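Local atomic coordinates of probable glutathione reductase (PDB entry 4DNA), a protein that probably catalyses the NADPH-dependent reduction of glutathione disulfide to glutathione, using one bound FAD per subunit. Residues S15-K29 and A317-Y329. Numbering follows the deposited sequence.
Sequences SGGVRSGRLAAALGK and AIHEAMCFIETEY. With FAD (flavin-adenine dinucleotide), chain C.
Ala321 CB rests against both Ser20 OG and Gly16 O, 3.3 and 3.5 Å from them. The two helices run in the same general direction, the axes of the short segments crossing at -29° and coming within 8.0 Å of each other. Small residues permit this: Gly16 lies beside Ala317, and their CA atoms are 4.7 Å apart.

Van der Waals packing carries the rest. Ile325 CG1 lies 3.8 Å from Leu23 CB, and its CD1 reaches Ala24 CB. Leu23 CD1 meets CG of Met322, a selenomethionine. Arg19 turns CG anti to its own backbone N (chi1 -175°), which lays the start of its chain along Ala321 CB. Bends further out bring Arg19 NH1 to within 3.5 Å of Ile318 CG2. At the far end, the Tyr329 ring touches Ala24 CB through CE2 and Lys29 CE through CD1.

On helix 15-25, Ser20 OG donates to Gly16 O (2.9 Å), tilted 34° from the carbonyl plane. Ser20 N reaches the same oxygen from the other face. With an alanine in place of Ser20, Gly16 O would probably keep only the backbone donor from that residue, and a small gap would open beside Ala321 CB. Gly16 N donates to FAD O1P (2.9 Å).

Helix 15-25 follows strand 6-11 in the FAD-binding Rossmann-type fold. The chemistry implies a division of labour: van der Waals contacts, several between a polar atom and a carbon, join the helices, while the N-terminal end of helix 15-25 offers a backbone N-H to the FAD diphosphate.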
ATOM      1  N   SER A  15     -10.033   4.950  23.628  1.00 71.91           N
ATOM      2  CA  SER A  15      -8.663   5.133  23.179  1.00 71.23           C
ATOM      3  C   SER A  15      -7.909   6.177  24.019  1.00 72.01           C
ATOM      4  O   SER A  15      -6.849   5.888  24.599  1.00 72.61           O
ATOM      5  CB  SER A  15      -8.661   5.499  21.691  1.00 72.07           C
ATOM      6  OG  SER A  15      -9.329   4.512  20.895  1.00 74.37           O
ATOM      7  N   GLY A  16      -8.474   7.376  24.118  1.00 72.19           N
ATOM      8  CA  GLY A  16      -7.861   8.435  24.916  1.00 72.47           C
ATOM      9  C   GLY A  16      -7.627   8.082  26.382  1.00 73.24           C
ATOM     10  O   GLY A  16      -6.539   8.293  26.914  1.00 73.06           O
ATOM     11  N   GLY A  17      -8.658   7.545  27.024  1.00 72.48           N
ATOM     12  CA  GLY A  17      -8.620   7.261  28.441  1.00 72.68           C
ATOM     13  C   GLY A  17      -7.661   6.156  28.798  1.00 74.91           C
ATOM     14  O   GLY A  17      -6.923   6.263  29.779  1.00 76.67           O
ATOM     15  N   VAL A  18      -7.673   5.094  28.000  1.00 73.52           N
ATOM     16  CA  VAL A  18      -6.841   3.933  28.271  1.00 75.11           C
ATOM     17  C   VAL A  18      -5.370   4.299  28.155  1.00 75.33           C
ATOM     18  O   VAL A  18      -4.570   3.975  29.036  1.00 76.56           O
ATOM     19  CB  VAL A  18      -7.193   2.742  27.355  1.00 74.87           C
ATOM     20  CG1 VAL A  18      -6.099   1.684  27.384  1.00 76.93           C
ATOM     21  CG2 VAL A  18      -8.530   2.145  27.765  1.00 74.57           C
ATOM     22  N   ARG A  19      -5.024   4.995  27.079  1.00 74.03           N
ATOM     23  CA  ARG A  19      -3.670   5.484  26.926  1.00 74.64           C
ATOM     24  C   ARG A  19      -3.292   6.275  28.171  1.00 75.81           C
ATOM     25  O   ARG A  19      -2.298   5.959  28.835  1.00 76.74           O
ATOM     26  CB  ARG A  19      -3.534   6.340  25.669  1.00 72.32           C
ATOM     27  CG  ARG A  19      -2.106   6.805  25.376  1.00 73.83           C
ATOM     28  CD  ARG A  19      -1.099   5.660  25.250  1.00 73.53           C
ATOM     29  NE  ARG A  19      -1.653   4.478  24.577  1.00 74.38           N
ATOM     30  CZ  ARG A  19      -1.320   4.052  23.358  1.00 75.97           C
ATOM     31  NH1 ARG A  19      -0.413   4.694  22.634  1.00 72.24           N
ATOM     32  NH2 ARG A  19      -1.901   2.963  22.866  1.00 80.27           N
ATOM     33  N   SER A  20      -4.127   7.261  28.499  1.00 74.79           N
ATOM     34  CA  SER A  20      -3.905   8.130  29.635  1.00 75.74           C
ATOM     35  C   SER A  20      -3.636   7.352  30.907  1.00 77.86           C
ATOM     36  O   SER A  20      -2.585   7.507  31.514  1.00 78.86           O
ATOM     37  CB  SER A  20      -5.084   9.074  29.819  1.00 76.98           C
ATOM     38  OG  SER A  20      -5.142  10.000  28.747  1.00 80.69           O
ATOM     39  N   GLY A  21      -4.580   6.498  31.287  1.00 78.67           N
ATOM     40  CA  GLY A  21      -4.472   5.708  32.512  1.00 79.84           C
ATOM     41  C   GLY A  21      -3.233   4.831  32.522  1.00 81.16           C
ATOM     42  O   GLY A  21      -2.401   4.934  33.428  1.00 82.25           O
ATOM     43  N   ARG A  22      -3.105   3.983  31.499  1.00 80.86           N
ATOM     44  CA  ARG A  22      -1.989   3.055  31.396  1.00 79.97           C
ATOM     45  C   ARG A  22      -0.695   3.822  31.503  1.00 81.43           C
ATOM     46  O   ARG A  22       0.137   3.487  32.333  1.00 84.43           O
ATOM     47  CB  ARG A  22      -2.035   2.258  30.089  1.00 79.66           C
ATOM     48  CG  ARG A  22      -1.196   0.984  30.090  1.00 82.00           C
ATOM     49  CD  ARG A  22      -1.137   0.330  28.710  1.00 84.59           C
ATOM     50  NE  ARG A  22      -0.206   1.026  27.826  1.00 84.18           N
ATOM     51  CZ  ARG A  22      -0.553   1.698  26.731  1.00 85.19           C
ATOM     52  NH1 ARG A  22      -1.832   1.747  26.341  1.00 84.49           N
ATOM     53  NH2 ARG A  22       0.388   2.307  26.007  1.00 81.23           N
ATOM     54  N   LEU A  23      -0.526   4.868  30.699  1.00 79.73           N
ATOM     55  CA  LEU A  23       0.723   5.619  30.749  1.00 80.71           C
ATOM     56  C   LEU A  23       1.009   6.114  32.159  1.00 83.25           C
ATOM     57  O   LEU A  23       2.072   5.827  32.710  1.00 84.96           O
ATOM     58  CB  LEU A  23       0.736   6.790  29.763  1.00 79.51           C
ATOM     59  CG  LEU A  23       1.091   6.540  28.291  1.00 75.94           C
ATOM     60  CD1 LEU A  23       1.210   7.869  27.566  1.00 74.66           C
ATOM     61  CD2 LEU A  23       2.369   5.737  28.141  1.00 71.82           C
ATOM     62  N   ALA A  24       0.043   6.819  32.747  1.00 82.72           N
ATOM     63  CA  ALA A  24       0.204   7.453  34.061  1.00 84.39           C
ATOM     64  C   ALA A  24       0.458   6.466  35.199  1.00 86.56           C
ATOM     65  O   ALA A  24       1.261   6.741  36.094  1.00 87.82           O
ATOM     66  CB  ALA A  24      -1.000   8.322  34.379  1.00 82.39           C
ATOM     67  N   ALA A  25      -0.239   5.329  35.166  1.00 85.25           N
ATOM     68  CA  ALA A  25      -0.055   4.275  36.163  1.00 86.96           C
ATOM     69  C   ALA A  25       1.359   3.722  36.075  1.00 88.93           C
ATOM     70  O   ALA A  25       2.019   3.518  37.098  1.00 90.44           O
ATOM     71  CB  ALA A  25      -1.075   3.167  35.961  1.00 84.85           C
ATOM     72  N   ALA A  26       1.816   3.506  34.841  1.00 86.61           N
ATOM     73  CA  ALA A  26       3.173   3.041  34.569  1.00 87.90           C
ATOM     74  C   ALA A  26       4.253   4.053  34.992  1.00 89.94           C
ATOM     75  O   ALA A  26       5.442   3.835  34.743  1.00 92.21           O
ATOM     76  CB  ALA A  26       3.321   2.674  33.097  1.00 87.09           C
ATOM     77  N   LEU A  27       3.840   5.159  35.613  1.00 89.90           N
ATOM     78  CA  LEU A  27       4.774   6.109  36.239  1.00 92.23           C
ATOM     79  C   LEU A  27       4.650   6.097  37.771  1.00 92.11           C
ATOM     80  O   LEU A  27       5.083   7.032  38.442  1.00 92.71           O
ATOM     81  CB  LEU A  27       4.591   7.532  35.677  1.00 88.80           C
ATOM     82  CG  LEU A  27       5.213   7.873  34.315  1.00 84.80           C
ATOM     83  CD1 LEU A  27       4.679   9.200  33.805  1.00 82.19           C
ATOM     84  CD2 LEU A  27       6.734   7.909  34.367  1.00 84.71           C
ATOM     85  N   GLY A  28       4.054   5.034  38.308  1.00 92.41           N
ATOM     86  CA  GLY A  28       3.879   4.874  39.747  1.00 94.14           C
ATOM     87  C   GLY A  28       2.922   5.876  40.366  1.00 94.83           C
ATOM     88  O   GLY A  28       3.099   6.273  41.523  1.00 97.56           O
ATOM     89  N   LYS A  29       1.918   6.292  39.596  1.00 92.52           N
ATOM     90  CA  LYS A  29       0.871   7.182  40.096  1.00 92.95           C
ATOM     91  C   LYS A  29      -0.353   6.362  40.481  1.00 91.60           C
ATOM     92  O   LYS A  29      -0.695   5.386  39.808  1.00 91.30           O
ATOM     93  CB  LYS A  29       0.462   8.223  39.037  1.00 91.09           C
ATOM     94  CG  LYS A  29       1.584   9.089  38.467  1.00 90.88           C
ATOM     95  CD  LYS A  29       2.001  10.213  39.410  1.00 93.48           C
ATOM     96  CE  LYS A  29       3.193  10.987  38.853  1.00 91.91           C
ATOM     97  NZ  LYS A  29       3.869  11.835  39.877  1.00 92.43           N
ATOM     98  N   ALA A 317      -6.893  11.189  19.511  1.00 70.24           N
ATOM     99  CA  ALA A 317      -7.128  10.882  20.913  1.00 71.63           C
ATOM    100  C   ALA A 317      -5.862  10.397  21.582  1.00 72.93           C
ATOM    101  O   ALA A 317      -5.518  10.870  22.664  1.00 75.67           O
ATOM    102  CB  ALA A 317      -8.224   9.841  21.054  1.00 70.48           C
ATOM    103  N   ILE A 318      -5.176   9.454  20.937  1.00 71.45           N
ATOM    104  CA  ILE A 318      -3.981   8.834  21.506  1.00 73.51           C
ATOM    105  C   ILE A 318      -2.883   9.863  21.695  1.00 74.49           C
ATOM    106  O   ILE A 318      -2.229   9.885  22.742  1.00 76.89           O
ATOM    107  CB  ILE A 318      -3.467   7.654  20.651  1.00 72.30           C
ATOM    108  CG1 ILE A 318      -4.376   6.435  20.846  1.00 71.59           C
ATOM    109  CG2 ILE A 318      -2.025   7.313  21.016  1.00 72.43           C
ATOM    110  CD1 ILE A 318      -4.299   5.402  19.744  1.00 70.05           C
ATOM    111  N   HIS A 319      -2.700  10.715  20.689  1.00 72.64           N
ATOM    112  CA  HIS A 319      -1.641  11.703  20.710  1.00 75.86           C
ATOM    113  C   HIS A 319      -1.899  12.733  21.767  1.00 76.33           C
ATOM    114  O   HIS A 319      -0.994  13.080  22.544  1.00 78.33           O
ATOM    115  CB  HIS A 319      -1.475  12.343  19.338  1.00 75.58           C
ATOM    116  CG  HIS A 319      -0.308  13.296  19.246  1.00 77.70           C
ATOM    117  ND1 HIS A 319       0.940  12.959  19.640  1.00 79.90           N
ATOM    118  CD2 HIS A 319      -0.232  14.601  18.773  1.00 83.23           C
ATOM    119  CE1 HIS A 319       1.767  13.998  19.442  1.00 77.60           C
ATOM    120  NE2 HIS A 319       1.049  15.003  18.904  1.00 78.15           N
ATOM    121  N   GLU A 320      -3.142  13.219  21.813  1.00 75.66           N
ATOM    122  CA  GLU A 320      -3.604  14.126  22.867  1.00 80.76           C
ATOM    123  C   GLU A 320      -3.273  13.617  24.273  1.00 77.75           C
ATOM    124  O   GLU A 320      -2.894  14.403  25.144  1.00 77.35           O
ATOM    125  CB  GLU A 320      -5.108  14.348  22.758  1.00 76.10           C
ATOM    126  CG  GLU A 320      -5.538  15.213  21.587  1.00 79.43           C
ATOM    127  CD  GLU A 320      -7.049  15.246  21.414  1.00 83.75           C
ATOM    128  OE1 GLU A 320      -7.747  14.516  22.157  1.00 76.19           O
ATOM    129  OE2 GLU A 320      -7.544  16.000  20.540  1.00 91.80           O
ATOM    130  N   ALA A 321      -3.414  12.307  24.466  1.00 75.92           N
ATOM    131  CA  ALA A 321      -3.218  11.664  25.751  1.00 76.77           C
ATOM    132  C   ALA A 321      -1.755  11.573  26.165  1.00 77.73           C
ATOM    133  O   ALA A 321      -1.427  11.626  27.353  1.00 78.07           O
ATOM    134  CB  ALA A 321      -3.849  10.284  25.737  1.00 78.12           C
HETATM  135  N   MSE A 322      -0.884  11.423  25.176  1.00 78.87           N
HETATM  136  CA  MSE A 322       0.549  11.405  25.417  1.00 78.24           C
HETATM  137  C   MSE A 322       0.973  12.803  25.715  1.00 76.91           C
HETATM  138  O   MSE A 322       1.655  13.048  26.699  1.00 78.90           O
HETATM  139  CB  MSE A 322       1.302  10.903  24.208  1.00 79.41           C
HETATM  140  CG  MSE A 322       0.920   9.458  23.932  1.00 82.95           C
HETATM  141 SE   MSE A 322       2.129   8.728  22.550  1.00109.40          SE
HETATM  142  CE  MSE A 322       1.772   9.987  21.048  1.00 81.42           C
ATOM    143  N   CYS A 323       0.560  13.742  24.881  1.00 77.43           N
ATOM    144  CA  CYS A 323       0.820  15.144  25.172  1.00 78.65           C
ATOM    145  C   CYS A 323       0.340  15.555  26.553  1.00 77.37           C
ATOM    146  O   CYS A 323       0.985  16.370  27.208  1.00 77.93           O
ATOM    147  CB  CYS A 323       0.255  16.046  24.085  1.00 80.68           C
ATOM    148  SG  CYS A 323       1.286  15.919  22.620  1.00 82.83           S
ATOM    149  N   PHE A 324      -0.768  14.975  27.004  1.00 76.39           N
ATOM    150  CA  PHE A 324      -1.218  15.198  28.367  1.00 76.53           C
ATOM    151  C   PHE A 324      -0.219  14.651  29.410  1.00 79.04           C
ATOM    152  O   PHE A 324       0.205  15.389  30.298  1.00 80.26           O
ATOM    153  CB  PHE A 324      -2.617  14.625  28.622  1.00 75.43           C
ATOM    154  CG  PHE A 324      -2.881  14.360  30.078  1.00 78.01           C
ATOM    155  CD1 PHE A 324      -3.059  15.408  30.968  1.00 78.65           C
ATOM    156  CD2 PHE A 324      -2.880  13.059  30.574  1.00 78.80           C
ATOM    157  CE1 PHE A 324      -3.264  15.168  32.312  1.00 79.08           C
ATOM    158  CE2 PHE A 324      -3.085  12.813  31.926  1.00 78.55           C
ATOM    159  CZ  PHE A 324      -3.280  13.869  32.793  1.00 79.16           C
ATOM    160  N   ILE A 325       0.136  13.366  29.322  1.00 78.25           N
ATOM    161  CA  ILE A 325       1.093  12.780  30.258  1.00 79.74           C
ATOM    162  C   ILE A 325       2.357  13.636  30.337  1.00 81.17           C
ATOM    163  O   ILE A 325       2.849  13.939  31.422  1.00 82.81           O
ATOM    164  CB  ILE A 325       1.416  11.305  29.904  1.00 80.77           C
ATOM    165  CG1 ILE A 325       0.787  10.361  30.935  1.00 81.03           C
ATOM    166  CG2 ILE A 325       2.923  11.048  29.890  1.00 80.86           C
ATOM    167  CD1 ILE A 325      -0.713  10.198  30.827  1.00 79.01           C
ATOM    168  N   GLU A 326       2.851  14.037  29.171  1.00 80.75           N
ATOM    169  CA  GLU A 326       4.015  14.902  29.049  1.00 83.69           C
ATOM    170  C   GLU A 326       3.754  16.218  29.790  1.00 83.18           C
ATOM    171  O   GLU A 326       4.404  16.483  30.800  1.00 85.84           O
ATOM    172  CB  GLU A 326       4.336  15.139  27.561  1.00 85.24           C
ATOM    173  CG  GLU A 326       5.822  15.226  27.210  1.00 94.74           C
ATOM    174  CD  GLU A 326       6.556  13.894  27.278  1.00 92.54           C
ATOM    175  OE1 GLU A 326       5.929  12.841  27.040  1.00 84.90           O
ATOM    176  OE2 GLU A 326       7.773  13.899  27.563  1.00 97.97           O
ATOM    177  N   THR A 327       2.781  17.006  29.311  1.00 82.74           N
ATOM    178  CA  THR A 327       2.430  18.289  29.925  1.00 82.47           C
ATOM    179  C   THR A 327       2.309  18.191  31.447  1.00 84.57           C
ATOM    180  O   THR A 327       3.087  18.800  32.164  1.00 85.84           O
ATOM    181  CB  THR A 327       1.129  18.893  29.341  1.00 81.47           C
ATOM    182  OG1 THR A 327       1.329  19.279  27.970  1.00 79.25           O
ATOM    183  CG2 THR A 327       0.700  20.116  30.145  1.00 83.01           C
ATOM    184  N   GLU A 328       1.354  17.402  31.925  1.00 84.11           N
ATOM    185  CA  GLU A 328       1.031  17.335  33.344  1.00 84.15           C
ATOM    186  C   GLU A 328       2.090  16.622  34.197  1.00 86.89           C
ATOM    187  O   GLU A 328       2.210  16.897  35.391  1.00 87.19           O
ATOM    188  CB  GLU A 328      -0.343  16.687  33.540  1.00 82.70           C
ATOM    189  CG  GLU A 328      -0.759  16.409  34.983  1.00 85.14           C
ATOM    190  CD  GLU A 328      -1.090  17.664  35.781  1.00 84.17           C
ATOM    191  OE1 GLU A 328      -1.409  18.702  35.170  1.00 84.52           O
ATOM    192  OE2 GLU A 328      -1.036  17.612  37.025  1.00 84.64           O
ATOM    193  N   TYR A 329       2.874  15.729  33.603  1.00 87.48           N
ATOM    194  CA  TYR A 329       3.778  14.924  34.421  1.00 86.19           C
ATOM    195  C   TYR A 329       5.273  15.073  34.159  1.00 91.83           C
ATOM    196  O   TYR A 329       6.050  15.042  35.099  1.00 96.23           O
ATOM    197  CB  TYR A 329       3.363  13.457  34.390  1.00 82.50           C
ATOM    198  CG  TYR A 329       2.020  13.205  35.036  1.00 82.40           C
ATOM    199  CD1 TYR A 329       1.772  13.628  36.344  1.00 83.42           C
ATOM    200  CD2 TYR A 329       0.996  12.536  34.348  1.00 81.24           C
ATOM    201  CE1 TYR A 329       0.548  13.396  36.950  1.00 84.14           C
ATOM    202  CE2 TYR A 329      -0.235  12.300  34.950  1.00 80.47           C
ATOM    203  CZ  TYR A 329      -0.447  12.732  36.250  1.00 82.37           C
ATOM    204  OH  TYR A 329      -1.646  12.516  36.874  1.00 83.18           O
TER
HETATM  205  PA  FAD C 500     -14.144   6.605  22.869  1.00 71.98           P
HETATM  206  O1A FAD C 500     -15.392   7.169  22.211  1.00 70.48           O
HETATM  207  O2A FAD C 500     -13.220   5.639  22.161  1.00 72.80           O
HETATM  208  O5B FAD C 500     -14.561   5.909  24.254  1.00 72.78           O
HETATM  209  C5B FAD C 500     -14.786   6.647  25.462  1.00 72.43           C
HETATM  210  C4B FAD C 500     -15.440   5.669  26.426  1.00 72.55           C
HETATM  211  O4B FAD C 500     -16.003   6.311  27.569  1.00 71.01           O
HETATM  212  C3B FAD C 500     -16.571   4.938  25.729  1.00 72.84           C
HETATM  213  O3B FAD C 500     -16.295   3.530  25.774  1.00 71.60           O
HETATM  214  C2B FAD C 500     -17.816   5.338  26.496  1.00 72.62           C
HETATM  215  O2B FAD C 500     -18.753   4.263  26.569  1.00 72.55           O
HETATM  216  C1B FAD C 500     -17.271   5.721  27.864  1.00 73.72           C
HETATM  217  N9A FAD C 500     -18.089   6.723  28.588  1.00 74.97           N
HETATM  218  C8A FAD C 500     -18.816   7.693  28.003  1.00 75.00           C
HETATM  219  N7A FAD C 500     -19.438   8.484  28.910  1.00 76.00           N
HETATM  220  C5A FAD C 500     -19.093   8.013  30.114  1.00 76.74           C
HETATM  221  C6A FAD C 500     -19.414   8.411  31.494  1.00 78.41           C
HETATM  222  N6A FAD C 500     -20.244   9.468  31.675  1.00 79.46           N
HETATM  223  N1A FAD C 500     -18.867   7.687  32.506  1.00 78.97           N
HETATM  224  C2A FAD C 500     -18.053   6.631  32.258  1.00 78.08           C
HETATM  225  N3A FAD C 500     -17.720   6.216  31.014  1.00 77.06           N
HETATM  226  C4A FAD C 500     -18.202   6.858  29.914  1.00 76.58           C
HETATM  227  N1  FAD C 500     -11.035   6.692  13.732  1.00 64.60           N
HETATM  228  C2  FAD C 500      -9.931   6.428  12.998  1.00 64.16           C
HETATM  229  O2  FAD C 500      -8.854   6.991  13.291  1.00 64.41           O
HETATM  230  N3  FAD C 500      -9.961   5.574  11.957  1.00 64.02           N
HETATM  231  C4  FAD C 500     -11.079   4.928  11.570  1.00 64.26           C
HETATM  232  O4  FAD C 500     -11.057   4.132  10.599  1.00 64.22           O
HETATM  233  C4X FAD C 500     -12.333   5.176  12.325  1.00 64.55           C
HETATM  234  N5  FAD C 500     -13.495   4.566  12.005  1.00 64.58           N
HETATM  235  C5X FAD C 500     -14.618   4.817  12.730  1.00 65.29           C
HETATM  236  C6  FAD C 500     -15.818   4.187  12.398  1.00 65.50           C
HETATM  237  C7  FAD C 500     -16.981   4.445  13.132  1.00 65.90           C
HETATM  238  C7M FAD C 500     -18.253   3.737  12.735  1.00 66.33           C
HETATM  239  C8  FAD C 500     -16.942   5.390  14.293  1.00 66.03           C
HETATM  240  C8M FAD C 500     -18.156   5.696  15.128  1.00 66.53           C
HETATM  241  C9  FAD C 500     -15.750   6.019  14.622  1.00 66.02           C
HETATM  242  C9A FAD C 500     -14.592   5.772  13.887  1.00 65.10           C
HETATM  243  N10 FAD C 500     -13.387   6.415  14.235  1.00 65.06           N
HETATM  244  C10 FAD C 500     -12.237   6.129  13.463  1.00 64.81           C
HETATM  245  C1' FAD C 500     -13.363   7.358  15.368  1.00 65.65           C
HETATM  246  C2' FAD C 500     -12.768   6.768  16.638  1.00 67.39           C
HETATM  247  O2' FAD C 500     -13.471   5.570  16.984  1.00 66.91           O
HETATM  248  C3' FAD C 500     -12.813   7.789  17.776  1.00 69.69           C
HETATM  249  O3' FAD C 500     -12.272   9.022  17.288  1.00 68.86           O
HETATM  250  C4' FAD C 500     -12.022   7.351  19.010  1.00 68.81           C
HETATM  251  O4' FAD C 500     -12.651   6.206  19.599  1.00 70.33           O
HETATM  252  C5' FAD C 500     -11.946   8.466  20.038  1.00 70.03           C
HETATM  253  O5' FAD C 500     -11.911   7.885  21.339  1.00 71.78           O
HETATM  254  P   FAD C 500     -12.193   8.709  22.702  1.00 71.47           P
HETATM  255  O1P FAD C 500     -10.945   8.689  23.564  1.00 71.86           O
HETATM  256  O2P FAD C 500     -12.867  10.021  22.378  1.00 71.28           O
HETATM  257  O3P FAD C 500     -13.266   7.806  23.485  1.00 72.18           O